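Local coordinates for protein putative polysaccharide deacetylase (Bdellovibrio bacteriovorus HD100, PDB 5JP6) that probably removes acetyl groups from peptidoglycan as a zinc-binding deacetylase of carbohydrate esterase family 4, at residues A[164-167]-A[168-172]; A[182-185]-A[186-190]; A[201-204]-A[205-208]. The protein carries 1 engineered substitution. All blocks are in the same frame, centred on the assembly; numbering follows the deposited sequence.

Following the chain from its N terminus, contact 1 comes first: residues 164-172 run through a tight turn, Ala167 to Glu170, into strand 170-176. That strand runs on toward Asp177, a ligand of the bound zinc ion, and contact 2 then forms the first turns of helix 183-193, which leads back to strand 199-202. Contact 3 lies where this second strand gives way to helix 204-209. The three are local and follow in series, none enclosing or crossing another. Together they mark the start, the connecting helix and the far end of one beta-alpha-beta unit whose two strands are parallel neighbours. The centres of contacts 1 and 3 are about 27 Å apart.

Contact 1 (A[164-167]-A[168-172]); sequences GDVA and RKEVV
Ala167 and Glu170 are joined by two hydrogen bonds around a type II beta turn. The backbone N of Ala167 donates its N-H to the carboxylate oxygen OE1 of Glu170 over 2.8 Å, a fairly straight bond at 163° that reaches the oxygen from above the carboxylate plane. The second bond closes the turn itself, from Glu170 N to Ala167 O at 3.1 Å. With CG beside its own backbone N (chi1 -68°) and the chain extended beyond it, Glu170 carries its carboxylate back over the start of the turn. Its CD rests 3.6 Å from Ala167 CB, where the small methyl lets the acid lie close. Lys169, with a positive phi of 66°, takes the third position of the turn; its ammonium is held by the carbonyl of Arg355.

Farther in, Val166 packs against the strand: CB lies 3.5 Å from Glu170 OE1, CG2 approaches the Glu170 carbonyl oxygen, and CG1 meets Val172 CG2 at 3.9 Å. These branched side chains suit the buried side, where both also touch Leu362 of strand 358-364. Gln151 and Asn149 hold the two carboxylate oxygens, OE1 and OE2 respectively. Glu170 OE1 thus accepts from a backbone amide and a side-chain amide, and Glu170 OE2 from a second side-chain amide, neutral donors that would probably stabilise the ionised form and fix the carboxylate's rotation where the chain enters strand 170-176.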
loop_
_atom_site.group_PDB
_atom_site.type_symbol
_atom_site.label_atom_id
_atom_site.label_comp_id
_atom_site.label_asym_id
_atom_site.label_seq_id
_atom_site.Cartn_x
_atom_site.Cartn_y
_atom_site.Cartn_z
ATOM N N GLY A 164 -8.222 6.252 -16.410
ATOM C CA GLY A 164 -7.065 7.060 -16.795
ATOM C C GLY A 164 -6.870 7.357 -18.269
ATOM O O GLY A 164 -5.790 7.778 -18.672
ATOM N N ASP A 165 -7.895 7.101 -19.072
ATOM C CA ASP A 165 -7.895 7.402 -20.515
ATOM C C ASP A 165 -6.820 6.616 -21.271
ATOM O O ASP A 165 -6.371 7.003 -22.357
ATOM C CB ASP A 165 -7.774 8.910 -20.776
ATOM C CG ASP A 165 -8.855 9.703 -20.067
ATOM O OD1 ASP A 165 -10.009 9.525 -20.406
ATOM O OD2 ASP A 165 -8.544 10.450 -19.122
ATOM N N VAL A 166 -6.481 5.448 -20.724
ATOM C CA VAL A 166 -5.505 4.603 -21.382
ATOM C C VAL A 166 -6.156 3.725 -22.467
ATOM O O VAL A 166 -7.392 3.595 -22.538
ATOM C CB VAL A 166 -4.723 3.725 -20.389
ATOM C CG1 VAL A 166 -3.979 4.599 -19.378
ATOM C CG2 VAL A 166 -5.632 2.739 -19.692
ATOM N N ALA A 167 -5.314 3.128 -23.312
ATOM C CA ALA A 167 -5.770 2.281 -24.433
ATOM C C ALA A 167 -6.139 0.868 -23.961
ATOM O O ALA A 167 -5.800 0.469 -22.828
ATOM C CB ALA A 167 -4.716 2.233 -25.531
ATOM N N ARG A 168 -6.784 0.096 -24.843
ATOM C CA ARG A 168 -7.035 -1.311 -24.552
ATOM C C ARG A 168 -5.683 -1.991 -24.229
ATOM O O ARG A 168 -4.632 -1.709 -24.858
ATOM C CB ARG A 168 -7.764 -2.030 -25.694
ATOM C CG ARG A 168 -6.975 -2.166 -26.989
ATOM C CD ARG A 168 -7.736 -2.978 -28.070
ATOM N NE ARG A 168 -8.074 -4.343 -27.640
ATOM C CZ ARG A 168 -7.261 -5.401 -27.706
ATOM N NH1 ARG A 168 -6.023 -5.284 -28.192
ATOM N NH2 ARG A 168 -7.687 -6.588 -27.279
ATOM N N LYS A 169 -5.740 -2.856 -23.219
ATOM C CA LYS A 169 -4.618 -3.675 -22.757
ATOM C C LYS A 169 -3.471 -2.863 -22.160
ATOM O O LYS A 169 -2.340 -3.334 -22.049
ATOM C CB LYS A 169 -4.162 -4.688 -23.807
ATOM C CG LYS A 169 -5.331 -5.591 -24.210
ATOM C CD LYS A 169 -4.922 -6.823 -24.931
ATOM C CE LYS A 169 -4.580 -7.903 -23.945
ATOM N NZ LYS A 169 -4.349 -9.169 -24.679
ATOM N N GLU A 170 -3.808 -1.660 -21.716
ATOM C CA GLU A 170 -2.885 -0.846 -20.918
ATOM C C GLU A 170 -3.370 -0.801 -19.481
ATOM O O GLU A 170 -4.557 -0.553 -19.232
ATOM C CB GLU A 170 -2.757 0.559 -21.495
ATOM C CG GLU A 170 -2.061 0.608 -22.840
ATOM C CD GLU A 170 -1.844 2.004 -23.394
ATOM O OE1 GLU A 170 -2.525 2.970 -22.946
ATOM O OE2 GLU A 170 -0.967 2.130 -24.273
ATOM N N VAL A 171 -2.429 -0.987 -18.540
ATOM C CA VAL A 171 -2.734 -0.866 -17.123
ATOM C C VAL A 171 -1.735 0.052 -16.437
ATOM O O VAL A 171 -0.551 0.114 -16.794
ATOM C CB VAL A 171 -2.816 -2.213 -16.404
ATOM C CG1 VAL A 171 -3.935 -3.065 -16.966
ATOM C CG2 VAL A 171 -1.495 -2.962 -16.483
ATOM N N VAL A 172 -2.257 0.801 -15.477
ATOM C CA VAL A 172 -1.473 1.712 -14.652
ATOM C C VAL A 172 -1.399 1.084 -13.270
ATOM O O VAL A 172 -2.417 0.780 -12.664
ATOM C CB VAL A 172 -2.139 3.100 -14.544
ATOM C CG1 VAL A 172 -1.294 4.073 -13.742
ATOM C CG2 VAL A 172 -2.450 3.685 -15.887
#

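Contact 2 (A[182-185]-A[186-190]); sequences LYTD and AILRA
Arg189 folds back along the helix so that its guanidinium lies over Asp185 O and Ala186 CA, both on one face and offset toward the rim. Its CG, beside the backbone N (chi1 -69°), passes 3.3 Å from Asp185 O, and the bend at chi3 (-76°) then swings the guanidinium back so that NH1 comes within 3.7 Å of Asp185 CB. At the edge of the guanidinium and in its plane, a water accepts from NH2 of Arg189 at 2.8 Å and donates to Leu182 O, bridging the arginine to the N-cap residue. The long, flexible arginine suits this task, since it can follow the helix surface for a full turn. Asp185 instead pairs through OD1 with Arg216, in a salt bridge to helix 211-219.

Leu188 also uses the helix backbone as a surface, its CG 3.3 Å from Thr184 O and its CD1 3.8 Å from Asp185 OD1; beyond, it packs on Val217. Ile187 lays CG1 alongside Tyr183 O at 3.7 Å and reaches Ala342 of helix 339-354.

Beneath these groups, Ile187 N, Leu188 N and Arg189 N bond to the carbonyls four residues earlier; Leu188 N to Thr184 O, at 2.8 Å, is nearly in line with the carbonyl. Thr184 OG1 is held by Asp336 and by the amide of His180, while Tyr183 stacks on the ring of His180. This is the N-terminal end of the crossover helix in a parallel beta-alpha-beta unit, here the one following the strand that leads to the zinc site.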
loop_
_atom_site.group_PDB
_atom_site.type_symbol
_atom_site.label_atom_id
_atom_site.label_comp_id
_atom_site.label_asym_id
_atom_site.label_seq_id
_atom_site.Cartn_x
_atom_site.Cartn_y
_atom_site.Cartn_z
ATOM N N LEU A 182 10.719 -2.243 4.141
ATOM C CA LEU A 182 11.212 -3.396 3.406
ATOM C C LEU A 182 10.480 -3.664 2.109
ATOM O O LEU A 182 11.126 -3.854 1.080
ATOM C CB LEU A 182 11.071 -4.661 4.260
ATOM C CG LEU A 182 11.933 -4.748 5.499
ATOM C CD1 LEU A 182 11.557 -5.961 6.362
ATOM C CD2 LEU A 182 13.402 -4.793 5.081
ATOM N N TYR A 183 9.142 -3.688 2.148
ATOM C CA TYR A 183 8.419 -4.245 1.009
ATOM C C TYR A 183 8.479 -3.363 -0.225
ATOM O O TYR A 183 8.440 -3.870 -1.362
ATOM C CB TYR A 183 6.960 -4.556 1.328
ATOM C CG TYR A 183 6.669 -5.146 2.692
ATOM C CD1 TYR A 183 7.501 -6.075 3.322
ATOM C CD2 TYR A 183 5.481 -4.809 3.322
ATOM C CE1 TYR A 183 7.181 -6.571 4.582
ATOM C CE2 TYR A 183 5.149 -5.302 4.564
ATOM C CZ TYR A 183 6.013 -6.191 5.195
ATOM O OH TYR A 183 5.697 -6.650 6.458
ATOM N N THR A 184 8.536 -2.061 -0.013
ATOM C CA THR A 184 8.543 -1.151 -1.127
ATOM C C THR A 184 9.778 -1.384 -2.004
ATOM O O THR A 184 9.678 -1.381 -3.233
ATOM C CB THR A 184 8.441 0.324 -0.626
ATOM O OG1 THR A 184 7.202 0.495 0.050
ATOM C CG2 THR A 184 8.536 1.282 -1.797
ATOM N N ASP A 185 10.943 -1.601 -1.367
ATOM C CA ASP A 185 12.162 -1.867 -2.123
ATOM C C ASP A 185 11.986 -3.158 -2.954
ATOM O O ASP A 185 12.475 -3.234 -4.060
ATOM C CB ASP A 185 13.394 -1.917 -1.214
ATOM C CG ASP A 185 13.812 -0.567 -0.722
ATOM O OD1 ASP A 185 13.959 0.335 -1.552
ATOM O OD2 ASP A 185 13.945 -0.421 0.544
ATOM N N ALA A 186 11.319 -4.180 -2.419
ATOM C CA ALA A 186 11.068 -5.398 -3.209
ATOM C C ALA A 186 10.200 -5.082 -4.445
ATOM O O ALA A 186 10.472 -5.552 -5.538
ATOM C CB ALA A 186 10.409 -6.480 -2.369
ATOM N N ILE A 187 9.175 -4.260 -4.254
ATOM C CA ILE A 187 8.331 -3.830 -5.355
ATOM C C ILE A 187 9.177 -3.032 -6.384
ATOM O O ILE A 187 9.087 -3.270 -7.604
ATOM C CB ILE A 187 7.056 -3.129 -4.845
ATOM C CG1 ILE A 187 6.079 -4.171 -4.250
ATOM C CG2 ILE A 187 6.421 -2.310 -5.961
ATOM C CD1 ILE A 187 5.020 -3.597 -3.347
ATOM N N LEU A 188 10.031 -2.130 -5.903
ATOM C CA LEU A 188 10.914 -1.366 -6.797
ATOM C C LEU A 188 11.804 -2.291 -7.622
ATOM O O LEU A 188 11.993 -2.078 -8.814
ATOM C CB LEU A 188 11.776 -0.381 -6.023
ATOM C CG LEU A 188 11.063 0.786 -5.370
ATOM C CD1 LEU A 188 12.024 1.655 -4.589
ATOM C CD2 LEU A 188 10.326 1.650 -6.400
ATOM N N ARG A 189 12.373 -3.315 -6.977
ATOM C CA ARG A 189 13.256 -4.245 -7.702
ATOM C C ARG A 189 12.483 -4.946 -8.802
ATOM O O ARG A 189 12.953 -5.069 -9.930
ATOM C CB ARG A 189 13.853 -5.285 -6.769
ATOM C CG ARG A 189 14.852 -4.703 -5.796
ATOM C CD ARG A 189 15.576 -5.783 -5.045
ATOM N NE ARG A 189 14.761 -6.407 -3.991
ATOM C CZ ARG A 189 14.655 -5.976 -2.733
ATOM N NH1 ARG A 189 15.255 -4.868 -2.340
ATOM N NH2 ARG A 189 13.917 -6.651 -1.863
ATOM N N ALA A 190 11.278 -5.365 -8.469
ATOM C CA ALA A 190 10.450 -6.102 -9.441
ATOM C C ALA A 190 10.089 -5.213 -10.635
ATOM O O ALA A 190 10.175 -5.628 -11.796
ATOM C CB ALA A 190 9.201 -6.639 -8.776
HETATM O O HOH W 1 13.065 -5.807 0.686
#

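Contact 3 (A[201-204]-A[205-208]); sequences FATG and KSVR
Thr203 and Ser206 meet through torsions that put a methyl against a hydroxyl oxygen. In the conformer described, one of two, Thr203 has OG1 roughly anti to N (chi1 -151°), which places CG2 between N and the carbonyl carbon and within 3.4 Å of Ser206 OG. Ser206 has OG beside its own backbone N, from where it bonds to the carbonyl oxygen of Asp177. In one of two arginine conformers, a bend at chi3 (-72°) likewise brings the guanidinium of Arg208 back over Gly204: Gly204 O lies 3.3 Å above its centre and NH2 is 3.3 Å from Gly204 C. With no side chain, Gly204 lets the guanidinium lie over its peptide in this conformer.

Thr203 is the N-cap residue, although its hydroxyl makes no capping bond. Its OG1 bonds to the His227 carbonyl oxygen and accepts from a water at 3.1 Å, which in turn accepts from Lys205 N at 3.0 Å, so the water links the threonine to the first turn. Val207 N to Thr203 O, at 3.0 Å, and Arg208 N to Gly204 O are regular helical bonds.

On the buried side, the Val207 branch CG2 packs 3.7 Å from Ala202 CB; helix 251-269 covers this pair through Val265 and Ala264. Here a parallel strand ends and a short helix begins at the C-terminal edge of the sheet, the usual location of the active site in NodB-type deacetylases, and Thr203 lies beside the zinc ligands Asp177 and His227.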
loop_
_atom_site.group_PDB
_atom_site.type_symbol
_atom_site.label_atom_id
_atom_site.label_comp_id
_atom_site.label_asym_id
_atom_site.label_seq_id
_atom_site.Cartn_x
_atom_site.Cartn_y
_atom_site.Cartn_z
ATOM N N PHE A 201 1.024 6.502 -4.133
ATOM C CA PHE A 201 0.245 7.442 -3.346
ATOM C C PHE A 201 0.627 7.211 -1.883
ATOM O O PHE A 201 0.055 6.402 -1.169
ATOM C CB PHE A 201 -1.255 7.286 -3.608
ATOM C CG PHE A 201 -1.641 7.602 -5.023
ATOM C CD1 PHE A 201 -1.609 6.613 -5.990
ATOM C CD2 PHE A 201 -2.026 8.876 -5.397
ATOM C CE1 PHE A 201 -1.933 6.891 -7.305
ATOM C CE2 PHE A 201 -2.365 9.158 -6.715
ATOM C CZ PHE A 201 -2.311 8.170 -7.670
ATOM N N ALA A 202 1.656 7.938 -1.477
ATOM C CA ALA A 202 2.291 7.738 -0.191
ATOM C C ALA A 202 1.484 8.381 0.912
ATOM O O ALA A 202 0.797 9.365 0.674
ATOM C CB ALA A 202 3.694 8.338 -0.232
ATOM N N THR A 203 1.581 7.848 2.130
ATOM C CA THR A 203 0.932 8.509 3.224
ATOM C C THR A 203 1.979 9.161 4.131
ATOM O O THR A 203 3.134 8.686 4.228
ATOM C CB THR A 203 0.057 7.487 3.956
ATOM O OG1 THR A 203 -1.059 8.142 4.554
ATOM C CG2 THR A 203 0.961 6.641 4.909
ATOM N N GLY A 204 1.580 10.267 4.763
ATOM C CA GLY A 204 2.486 11.033 5.602
ATOM C C GLY A 204 3.214 10.218 6.653
ATOM O O GLY A 204 4.429 10.374 6.820
ATOM N N LYS A 205 2.483 9.348 7.351
ATOM C CA LYS A 205 3.076 8.563 8.398
ATOM C C LYS A 205 4.210 7.665 7.846
ATOM O O LYS A 205 5.274 7.571 8.439
ATOM C CB LYS A 205 2.002 7.721 9.126
ATOM C CG LYS A 205 2.531 6.886 10.274
ATOM C CD LYS A 205 1.397 6.109 10.979
ATOM C CE LYS A 205 1.925 5.364 12.198
ATOM N NZ LYS A 205 2.954 4.362 11.851
ATOM N N SER A 206 3.952 6.999 6.726
ATOM C CA SER A 206 4.963 6.140 6.104
ATOM C C SER A 206 6.178 6.918 5.623
ATOM O O SER A 206 7.319 6.472 5.759
ATOM C CB SER A 206 4.363 5.310 4.979
ATOM O OG SER A 206 3.438 4.373 5.455
ATOM N N VAL A 207 5.916 8.088 5.065
ATOM C CA VAL A 207 6.988 8.939 4.564
ATOM C C VAL A 207 7.897 9.430 5.700
ATOM O O VAL A 207 9.111 9.413 5.584
ATOM C CB VAL A 207 6.407 10.143 3.789
ATOM C CG1 VAL A 207 7.513 11.175 3.454
ATOM C CG2 VAL A 207 5.757 9.659 2.515
ATOM N N ARG A 208 7.298 9.838 6.798
ATOM C CA ARG A 208 8.076 10.277 7.947
ATOM C C ARG A 208 8.891 9.118 8.567
ATOM O O ARG A 208 9.990 9.329 9.074
ATOM C CB ARG A 208 7.135 10.943 8.959
ATOM C CG ARG A 208 6.639 12.304 8.511
ATOM C CD ARG A 208 5.859 12.977 9.623
ATOM N NE ARG A 208 4.575 12.343 9.824
ATOM C CZ ARG A 208 3.494 12.628 9.117
ATOM N NH1 ARG A 208 3.524 13.558 8.162
ATOM N NH2 ARG A 208 2.383 11.989 9.367
HETATM O O HOH W 2 -0.466 9.469 7.269
#